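Local structure of listeriolysin O (4CDB) at residues 30-35 against 351-356; 111-116 against 228-233; 222-227 against 252-257. The protein perforates cholesterol-containing host membranes, changing conformation after binding so that it inserts and assembles into an oligomeric pore that lyses the cell. All coordinates share one frame; numbering follows the deposited sequence.

Interaction 1: residues 30-35 against 351-356. With NA (sodium ion), chain P; ACT (acetate ion), chain D.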
loop_
_atom_site.group_PDB
_atom_site.type_symbol
_atom_site.label_atom_id
_atom_site.label_comp_id
_atom_site.label_asym_id
_atom_site.label_seq_id
_atom_site.Cartn_x
_atom_site.Cartn_y
_atom_site.Cartn_z
ATOM N N LEU A 30 -1.113 38.733 0.561
ATOM C CA LEU A 30 -1.471 37.636 -0.331
ATOM C C LEU A 30 -2.683 36.871 0.192
ATOM O O LEU A 30 -2.615 36.215 1.231
ATOM C CB LEU A 30 -0.285 36.686 -0.523
ATOM C CG LEU A 30 0.971 37.298 -1.149
ATOM C CD1 LEU A 30 2.056 36.250 -1.307
ATOM C CD2 LEU A 30 0.643 37.932 -2.488
ATOM N N ASP A 31 -3.793 36.964 -0.535
ATOM C CA ASP A 31 -5.019 36.269 -0.162
ATOM C C ASP A 31 -5.149 34.916 -0.857
ATOM O O ASP A 31 -5.185 34.836 -2.085
ATOM C CB ASP A 31 -6.244 37.135 -0.463
ATOM C CG ASP A 31 -6.419 38.262 0.535
ATOM O OD1 ASP A 31 -6.871 37.982 1.665
ATOM O OD2 ASP A 31 -6.111 39.425 0.193
ATOM N N TYR A 32 -5.217 33.856 -0.061
ATOM C CA TYR A 32 -5.428 32.512 -0.582
ATOM C C TYR A 32 -5.957 31.609 0.520
ATOM O O TYR A 32 -5.759 31.883 1.704
ATOM C CB TYR A 32 -4.129 31.936 -1.159
ATOM C CG TYR A 32 -2.977 31.877 -0.177
ATOM C CD1 TYR A 32 -2.096 32.943 -0.045
ATOM C CD2 TYR A 32 -2.764 30.752 0.612
ATOM C CE1 TYR A 32 -1.039 32.894 0.850
ATOM C CE2 TYR A 32 -1.711 30.694 1.510
ATOM C CZ TYR A 32 -0.852 31.767 1.624
ATOM O OH TYR A 32 0.197 31.714 2.516
ATOM N N ASN A 33 -6.640 30.541 0.127
ATOM C CA ASN A 33 -7.085 29.533 1.080
ATOM C C ASN A 33 -5.994 28.485 1.260
ATOM O O ASN A 33 -5.736 27.686 0.358
ATOM C CB ASN A 33 -8.383 28.878 0.601
ATOM C CG ASN A 33 -9.087 28.097 1.699
ATOM O OD1 ASN A 33 -8.454 27.603 2.633
ATOM N ND2 ASN A 33 -10.404 27.983 1.588
ATOM N N LYS A 34 -5.359 28.492 2.429
ATOM C CA LYS A 34 -4.238 27.599 2.707
ATOM C C LYS A 34 -4.654 26.132 2.634
ATOM O O LYS A 34 -3.824 25.250 2.416
ATOM C CB LYS A 34 -3.636 27.900 4.083
ATOM C CG LYS A 34 -4.448 27.355 5.248
ATOM C CD LYS A 34 -3.663 27.397 6.545
ATOM C CE LYS A 34 -4.001 26.206 7.432
ATOM N NZ LYS A 34 -5.423 26.205 7.872
ATOM N N ASN A 35 -5.946 25.881 2.809
ATOM C CA ASN A 35 -6.466 24.522 2.806
ATOM C C ASN A 35 -6.717 24.002 1.396
ATOM O O ASN A 35 -7.043 22.830 1.210
ATOM C CB ASN A 35 -7.751 24.448 3.631
ATOM C CG ASN A 35 -7.548 24.886 5.070
ATOM O OD1 ASN A 35 -6.634 24.420 5.750
ATOM N ND2 ASN A 35 -8.398 25.792 5.538
ATOM N N THR A 351 6.485 21.637 5.035
ATOM C CA THR A 351 6.592 23.003 4.539
ATOM C C THR A 351 5.636 23.946 5.264
ATOM O O THR A 351 4.516 23.568 5.607
ATOM C CB THR A 351 6.321 23.078 3.024
ATOM O OG1 THR A 351 5.111 22.374 2.723
ATOM C CG2 THR A 351 7.465 22.452 2.250
ATOM N N ASN A 352 6.092 25.174 5.497
ATOM C CA ASN A 352 5.258 26.208 6.099
ATOM C C ASN A 352 5.123 27.392 5.155
ATOM O O ASN A 352 6.100 27.800 4.526
ATOM C CB ASN A 352 5.854 26.691 7.423
ATOM C CG ASN A 352 5.805 25.638 8.513
ATOM O OD1 ASN A 352 5.530 24.467 8.254
ATOM N ND2 ASN A 352 6.080 26.052 9.744
ATOM N N PHE A 353 3.915 27.939 5.052
ATOM C CA PHE A 353 3.706 29.169 4.296
ATOM C C PHE A 353 4.465 30.301 4.982
ATOM O O PHE A 353 4.485 30.384 6.207
ATOM C CB PHE A 353 2.215 29.505 4.203
ATOM C CG PHE A 353 1.428 28.555 3.338
ATOM C CD1 PHE A 353 1.516 28.623 1.956
ATOM C CD2 PHE A 353 0.592 27.604 3.906
ATOM C CE1 PHE A 353 0.791 27.753 1.155
ATOM C CE2 PHE A 353 -0.135 26.732 3.109
ATOM C CZ PHE A 353 -0.034 26.808 1.733
ATOM N N LEU A 354 5.093 31.166 4.193
ATOM C CA LEU A 354 5.875 32.263 4.751
ATOM C C LEU A 354 4.988 33.329 5.384
ATOM O O LEU A 354 5.431 34.084 6.247
ATOM C CB LEU A 354 6.768 32.895 3.679
ATOM C CG LEU A 354 8.277 32.786 3.901
ATOM C CD1 LEU A 354 9.038 33.584 2.851
ATOM C CD2 LEU A 354 8.644 33.241 5.306
ATOM N N LYS A 355 3.732 33.384 4.958
ATOM C CA LYS A 355 2.825 34.434 5.411
ATOM C C LYS A 355 2.522 34.373 6.907
ATOM O O LYS A 355 2.628 35.379 7.607
ATOM C CB LYS A 355 1.523 34.398 4.610
ATOM C CG LYS A 355 0.526 35.477 4.996
ATOM C CD LYS A 355 -0.705 35.419 4.103
ATOM C CE LYS A 355 -1.720 36.483 4.485
ATOM N NZ LYS A 355 -2.921 36.454 3.604
ATOM N N ASP A 356 2.146 33.198 7.395
ATOM C CA ASP A 356 1.747 33.060 8.790
ATOM C C ASP A 356 2.419 31.870 9.465
ATOM O O ASP A 356 1.982 31.430 10.528
ATOM C CB ASP A 356 0.224 32.928 8.891
ATOM C CG ASP A 356 -0.318 31.776 8.059
ATOM O OD1 ASP A 356 0.416 31.280 7.178
ATOM O OD2 ASP A 356 -1.478 31.367 8.279
HETATM NA NA NA P . -0.661 31.097 4.746
HETATM C C ACT D . -3.491 32.932 4.430
HETATM O O ACT D . -3.637 33.779 3.521
HETATM O OXT ACT D . -2.437 32.849 5.095
HETATM C CH3 ACT D . -4.626 32.005 4.750
HETATM O O HOH W 1 2.957 32.441 2.143
#
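The phenol oxygen of Tyr32 has two polar partners: its OH binds a sodium ion at 2.5 Å and accepts a hydrogen bond from water 1. That water in turn accepts from the backbone N of Lys355, so a water bridge runs beside the metal bond. The setting is domain 1 of the cholesterol-dependent cytolysin fold, where the loop between helix 14-28 and strand 39-41 lies against the chain as it leaves strand 345-353 of the large antiparallel sheet. Asp356 supplies the second protein ligand through OD1, 2.7 Å from the sodium, and an acetate, probably from the crystallisation liquor, adds OXT. The acetate also places its O 3.8 Å above the centre of one face of the Tyr32 ring. Tyr32 has CG between its backbone N and carbonyl carbon (chi1 58°), which sends the ring toward 351-356. There it slides past Phe353 in the opposite direction, the planes inclined at 47°, with CE2 of Tyr32 over the rim of one Phe353 face, 3.9 Å from CD1 of Phe353. Further round the same phenylalanine, CE2 meets CB of Lys34 obliquely. Lys355 is stretched out along its full length and runs past the tyrosine the other way, its CD close to both acetate oxygens. Its NZ reaches the carbonyl of Leu30; the modelled bond is very short, so its exact length is doubtful. The neighbouring carboxylates of Asp356 and the acetate would be expected to have their mutual repulsion eased by the sodium, and the ammonium of Lys355 probably helps. That ammonium donates its second bond to the acetate, with NZ of Lys355 2.8 Å from the acetate O.

Interaction 2: residues 111-116 against 228-233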
loop_
_atom_site.group_PDB
_atom_site.type_symbol
_atom_site.label_atom_id
_atom_site.label_comp_id
_atom_site.label_asym_id
_atom_site.label_seq_id
_atom_site.Cartn_x
_atom_site.Cartn_y
_atom_site.Cartn_z
ATOM N N ARG A 111 19.823 34.923 0.529
ATOM C CA ARG A 111 19.245 34.561 1.813
ATOM C C ARG A 111 19.893 35.310 2.969
ATOM O O ARG A 111 21.047 35.727 2.880
ATOM C CB ARG A 111 19.396 33.054 2.037
ATOM C CG ARG A 111 18.760 32.198 0.955
ATOM C CD ARG A 111 17.254 32.387 0.933
ATOM N NE ARG A 111 16.670 32.113 2.242
ATOM C CZ ARG A 111 16.358 30.900 2.685
ATOM N NH1 ARG A 111 16.566 29.839 1.920
ATOM N NH2 ARG A 111 15.837 30.749 3.893
ATOM N N ASP A 112 19.141 35.477 4.053
ATOM C CA ASP A 112 19.700 36.001 5.291
ATOM C C ASP A 112 20.099 34.817 6.171
ATOM O O ASP A 112 20.493 33.768 5.663
ATOM C CB ASP A 112 18.689 36.903 6.003
ATOM C CG ASP A 112 19.352 37.936 6.909
ATOM O OD1 ASP A 112 20.485 37.697 7.378
ATOM O OD2 ASP A 112 18.726 38.988 7.158
ATOM N N SER A 113 19.986 34.977 7.485
ATOM C CA SER A 113 20.388 33.925 8.413
ATOM C C SER A 113 19.205 33.111 8.930
ATOM O O SER A 113 18.065 33.578 8.917
ATOM C CB SER A 113 21.162 34.519 9.593
ATOM O OG SER A 113 20.342 35.405 10.335
ATOM N N LEU A 114 19.490 31.891 9.374
ATOM C CA LEU A 114 18.500 31.054 10.047
ATOM C C LEU A 114 19.160 30.164 11.098
ATOM O O LEU A 114 20.379 29.976 11.086
ATOM C CB LEU A 114 17.697 30.212 9.042
ATOM C CG LEU A 114 18.395 29.358 7.977
ATOM C CD1 LEU A 114 19.100 28.137 8.558
ATOM C CD2 LEU A 114 17.386 28.928 6.924
ATOM N N THR A 115 18.355 29.622 12.006
ATOM C CA THR A 115 18.870 28.697 13.007
ATOM C C THR A 115 18.366 27.288 12.728
ATOM O O THR A 115 17.159 27.064 12.607
ATOM C CB THR A 115 18.465 29.104 14.439
ATOM O OG1 THR A 115 18.964 30.415 14.725
ATOM C CG2 THR A 115 19.034 28.123 15.456
ATOM N N LEU A 116 19.297 26.346 12.616
ATOM C CA LEU A 116 18.950 24.939 12.447
ATOM C C LEU A 116 19.008 24.219 13.788
ATOM O O LEU A 116 19.847 24.529 14.636
ATOM C CB LEU A 116 19.900 24.262 11.460
ATOM C CG LEU A 116 19.795 24.718 10.006
ATOM C CD1 LEU A 116 20.818 23.989 9.149
ATOM C CD2 LEU A 116 18.384 24.500 9.472
ATOM N N PRO A 228 8.018 37.820 7.534
ATOM C CA PRO A 228 8.211 37.125 6.257
ATOM C C PRO A 228 9.514 37.521 5.571
ATOM O O PRO A 228 10.117 36.704 4.876
ATOM C CB PRO A 228 7.012 37.590 5.426
ATOM C CG PRO A 228 5.956 37.898 6.438
ATOM C CD PRO A 228 6.696 38.469 7.618
ATOM N N SER A 229 9.948 38.760 5.774
ATOM C CA SER A 229 11.150 39.271 5.120
ATOM C C SER A 229 12.455 38.746 5.722
ATOM O O SER A 229 13.520 38.927 5.136
ATOM C CB SER A 229 11.158 40.801 5.141
ATOM O OG SER A 229 11.112 41.292 6.468
ATOM N N ARG A 230 12.373 38.104 6.885
ATOM C CA ARG A 230 13.574 37.651 7.592
ATOM C C ARG A 230 14.418 36.648 6.806
ATOM O O ARG A 230 15.632 36.591 6.977
ATOM C CB ARG A 230 13.224 37.071 8.967
ATOM C CG ARG A 230 13.539 37.997 10.133
ATOM C CD ARG A 230 14.991 38.467 10.105
ATOM N NE ARG A 230 15.863 37.693 10.988
ATOM C CZ ARG A 230 16.758 36.799 10.577
ATOM N NH1 ARG A 230 16.914 36.551 9.284
ATOM N NH2 ARG A 230 17.502 36.152 11.464
ATOM N N PHE A 231 13.776 35.860 5.950
ATOM C CA PHE A 231 14.489 34.822 5.208
ATOM C C PHE A 231 15.209 35.361 3.974
ATOM O O PHE A 231 16.089 34.700 3.422
ATOM C CB PHE A 231 13.547 33.678 4.821
ATOM C CG PHE A 231 13.357 32.655 5.908
ATOM C CD1 PHE A 231 14.148 32.680 7.046
ATOM C CD2 PHE A 231 12.394 31.664 5.788
ATOM C CE1 PHE A 231 13.981 31.740 8.049
ATOM C CE2 PHE A 231 12.221 30.721 6.786
ATOM C CZ PHE A 231 13.017 30.759 7.920
ATOM N N PHE A 232 14.843 36.565 3.551
ATOM C CA PHE A 232 15.423 37.141 2.344
ATOM C C PHE A 232 16.653 37.988 2.637
ATOM O O PHE A 232 16.747 38.618 3.691
ATOM C CB PHE A 232 14.380 37.974 1.602
ATOM C CG PHE A 232 13.188 37.182 1.162
ATOM C CD1 PHE A 232 13.255 36.376 0.037
ATOM C CD2 PHE A 232 12.000 37.236 1.874
ATOM C CE1 PHE A 232 12.155 35.639 -0.371
ATOM C CE2 PHE A 232 10.901 36.504 1.471
ATOM C CZ PHE A 232 10.978 35.705 0.349
ATOM N N GLY A 233 17.593 37.995 1.696
ATOM C CA GLY A 233 18.763 38.849 1.792
ATOM C C GLY A 233 18.368 40.314 1.761
ATOM O O GLY A 233 17.291 40.660 1.267
HETATM O O HOH W 2 17.062 32.545 5.584
HETATM O O HOH W 3 15.967 39.815 6.375
#
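Arg111 and Phe232 are joined by a single beta bridge, their CA atoms 4.6 Å apart, and the two touching backbones run in roughly opposing directions, 142° apart. The bridge ties the approach to strand 114-118, part of the long antiparallel sheet, here at its domain 1 end, of this cholesterol-dependent cytolysin, to the connection between strand 207-222 and helix 238-243. Two donors from 111-116 share the carbonyl oxygen of Phe231. NE of Arg111 donates to O of Phe231 at 2.9 Å, nearly straight at 160° and within the guanidinium plane, while the backbone N of Asp112 arrives at the same oxygen from the opposite face of the carbonyl. Water 2 donates a further bond to this oxygen and weakly accepts from NH2 of Arg111. Bends at chi2 and chi3 fold the Arg111 chain back alongside Phe231, and NH2 of Arg111 comes over one face of the ring, 3.7 Å from CG of Phe231, with the guanidinium and ring planes well inclined. Leu114 meets that ring too, CB against CE1. Beyond the segments Arg111 NH2 is held by the carbonyl of Gly90, and Arg111 belongs to a sodium site with Asn134. On the other flank, Arg230 grips Ser113 end-on with two nitrogens: NH1 donates to the backbone O of Ser113 at 3.2 Å and NH2 to its OG at 3.1 Å, both partners lying somewhat out of the guanidinium plane. This NH2 also bonds the carbonyl of Pro7. Asp112 adds a long salt bridge to Arg230, a matter of charge alone since no N-H points at OD2; its OD1 has a stronger partner in the hydroxyl of Ser10. Closest of the aspartate's carbon contacts is CB of Asp112 against O of Arg230, at 3.2 Å.

Interaction 3: residues 222-227 against 252-257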
loop_
_atom_site.group_PDB
_atom_site.type_symbol
_atom_site.label_atom_id
_atom_site.label_comp_id
_atom_site.label_asym_id
_atom_site.label_seq_id
_atom_site.Cartn_x
_atom_site.Cartn_y
_atom_site.Cartn_z
ATOM N N VAL A 222 13.886 24.308 11.232
ATOM C CA VAL A 222 14.330 25.692 11.111
ATOM C C VAL A 222 13.481 26.597 11.998
ATOM O O VAL A 222 12.306 26.318 12.230
ATOM C CB VAL A 222 14.210 26.176 9.649
ATOM C CG1 VAL A 222 14.900 27.512 9.459
ATOM C CG2 VAL A 222 14.814 25.155 8.713
ATOM N N ASN A 223 14.080 27.673 12.505
ATOM C CA ASN A 223 13.343 28.679 13.266
ATOM C C ASN A 223 12.189 29.254 12.448
ATOM O O ASN A 223 12.275 29.343 11.225
ATOM C CB ASN A 223 14.277 29.814 13.690
ATOM C CG ASN A 223 14.766 30.636 12.511
ATOM O OD1 ASN A 223 15.632 30.202 11.753
ATOM N ND2 ASN A 223 14.213 31.835 12.355
ATOM N N GLU A 224 11.108 29.633 13.123
ATOM C CA GLU A 224 9.990 30.286 12.452
ATOM C C GLU A 224 10.096 31.799 12.613
ATOM O O GLU A 224 9.878 32.327 13.703
ATOM C CB GLU A 224 8.650 29.777 12.992
ATOM C CG GLU A 224 8.389 28.299 12.731
ATOM C CD GLU A 224 7.005 27.856 13.174
ATOM O OE1 GLU A 224 6.260 28.686 13.735
ATOM O OE2 GLU A 224 6.661 26.673 12.959
ATOM N N PRO A 225 10.428 32.501 11.519
ATOM C CA PRO A 225 10.642 33.953 11.555
ATOM C C PRO A 225 9.367 34.720 11.892
ATOM O O PRO A 225 8.283 34.356 11.430
ATOM C CB PRO A 225 11.091 34.272 10.126
ATOM C CG PRO A 225 10.494 33.187 9.295
ATOM C CD PRO A 225 10.552 31.958 10.155
ATOM N N THR A 226 9.502 35.773 12.692
ATOM C CA THR A 226 8.362 36.603 13.063
ATOM C C THR A 226 7.959 37.534 11.922
ATOM O O THR A 226 6.853 38.074 11.915
ATOM C CB THR A 226 8.662 37.449 14.314
ATOM O OG1 THR A 226 9.856 38.213 14.101
ATOM C CG2 THR A 226 8.843 36.559 15.535
ATOM N N ARG A 227 8.867 37.722 10.970
ATOM C CA ARG A 227 8.598 38.536 9.791
ATOM C C ARG A 227 8.902 37.730 8.539
ATOM O O ARG A 227 9.914 37.029 8.481
ATOM C CB ARG A 227 9.444 39.809 9.798
ATOM C CG ARG A 227 9.220 40.704 11.003
ATOM C CD ARG A 227 10.195 41.872 11.006
ATOM N NE ARG A 227 10.079 42.679 9.795
ATOM C CZ ARG A 227 10.914 43.657 9.460
ATOM N NH1 ARG A 227 11.941 43.958 10.243
ATOM N NH2 ARG A 227 10.724 44.333 8.335
ATOM N N PRO A 252 4.590 31.957 -1.371
ATOM C CA PRO A 252 5.922 31.546 -0.925
ATOM C C PRO A 252 5.843 30.651 0.309
ATOM O O PRO A 252 5.009 30.876 1.191
ATOM C CB PRO A 252 6.597 32.876 -0.581
ATOM C CG PRO A 252 5.473 33.771 -0.190
ATOM C CD PRO A 252 4.320 33.375 -1.075
ATOM N N ALA A 253 6.692 29.631 0.353
ATOM C CA ALA A 253 6.753 28.733 1.498
ATOM C C ALA A 253 8.196 28.329 1.749
ATOM O O ALA A 253 9.057 28.506 0.885
ATOM C CB ALA A 253 5.888 27.501 1.258
ATOM N N TYR A 254 8.464 27.791 2.935
ATOM C CA TYR A 254 9.798 27.295 3.252
ATOM C C TYR A 254 9.755 25.887 3.836
ATOM O O TYR A 254 8.765 25.485 4.451
ATOM C CB TYR A 254 10.528 28.245 4.208
ATOM C CG TYR A 254 9.905 28.357 5.581
ATOM C CD1 TYR A 254 8.821 29.195 5.803
ATOM C CD2 TYR A 254 10.409 27.637 6.658
ATOM C CE1 TYR A 254 8.248 29.305 7.056
ATOM C CE2 TYR A 254 9.842 27.742 7.914
ATOM C CZ TYR A 254 8.763 28.579 8.107
ATOM O OH TYR A 254 8.194 28.688 9.354
ATOM N N ILE A 255 10.830 25.137 3.631
ATOM C CA ILE A 255 10.949 23.813 4.224
ATOM C C ILE A 255 11.285 23.962 5.707
ATOM O O ILE A 255 12.404 24.329 6.069
ATOM C CB ILE A 255 12.006 22.964 3.491
ATOM C CG1 ILE A 255 11.649 22.845 2.005
ATOM C CG2 ILE A 255 12.124 21.589 4.123
ATOM C CD1 ILE A 255 12.598 21.973 1.205
ATOM N N SER A 256 10.301 23.685 6.560
ATOM C CA SER A 256 10.434 23.899 7.998
ATOM C C SER A 256 11.155 22.759 8.716
ATOM O O SER A 256 11.731 22.958 9.782
ATOM C CB SER A 256 9.058 24.137 8.627
ATOM O OG SER A 256 8.151 23.106 8.272
ATOM N N SER A 257 11.124 21.566 8.129
ATOM C CA SER A 257 11.744 20.397 8.743
ATOM C C SER A 257 12.014 19.304 7.716
ATOM O O SER A 257 11.203 19.081 6.820
ATOM C CB SER A 257 10.853 19.848 9.858
ATOM O OG SER A 257 11.451 18.725 10.479
#
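Tyr254 and Glu224 cross at about a right angle, the carboxylate plane turned 77° against the phenol ring, and the touch falls at the tyrosine's hydroxyl end: OH of Tyr254 lies 3.4 Å from CG of Glu224. This is the inside of domain 1 in the cytolysin fold, where the chain leaving strand 207-222 folds across its antiparallel neighbour 252-260. Tyr254 carries CG between its own N and carbonyl carbon (chi1 65°), which turns the ring toward the 222-227 backbone. Pro225 comes at it from the opposite direction and sets CD 4.3 Å from CZ of Tyr254, obliquely to the ring, as does the backbone O of Asn223. The glutamate chain is extended beyond CG, so the methylene part rides against the hydroxyl and the carboxylate continues past it. The hydroxyl itself is hydrogen-bonded to the side chain of Asn357, and more weakly to Asn352, which satisfies a buried polar atom and limits how the phenol can turn. Phe231, further along the same connection, meets the tyrosine ring edge-to-face.

At the other end of the contact the end of strand 207-222 is tied to its neighbour by a backbone bond, from N of Val222 to O of Ser256, 2.9 Å. Val222 directs its side chain toward strand 252-260. Its CG2 stands anti to the carbonyl carbon and beside the backbone N, which brings that methyl 3.7 Å from O of Ile255.

Overall arrangement
All three contacts meet at the domain 1 end of one antiparallel sheet. Interactions 2 and 3 are buried, and their centres lie only 8 Å apart; interaction 1 is partly buried and relies on ions, water and a long lysine. Strands 345-353 and 252-260 are neighbours, so interactions 1 and 3 are joined directly: Asn352 O takes a probable hydrogen bond from Tyr254 N. Segments 222-227 and 228-233 follow one another where strand 207-222 ends, and Asn223 OD1 accepts from Thr115 N. Interaction 2 works largely through arginine donors on backbone and hydroxyl oxygens, interaction 3 through van der Waals contact round a tyrosine and one backbone bond, and Leu354 packs on Phe232 to join interactions 1 and 2.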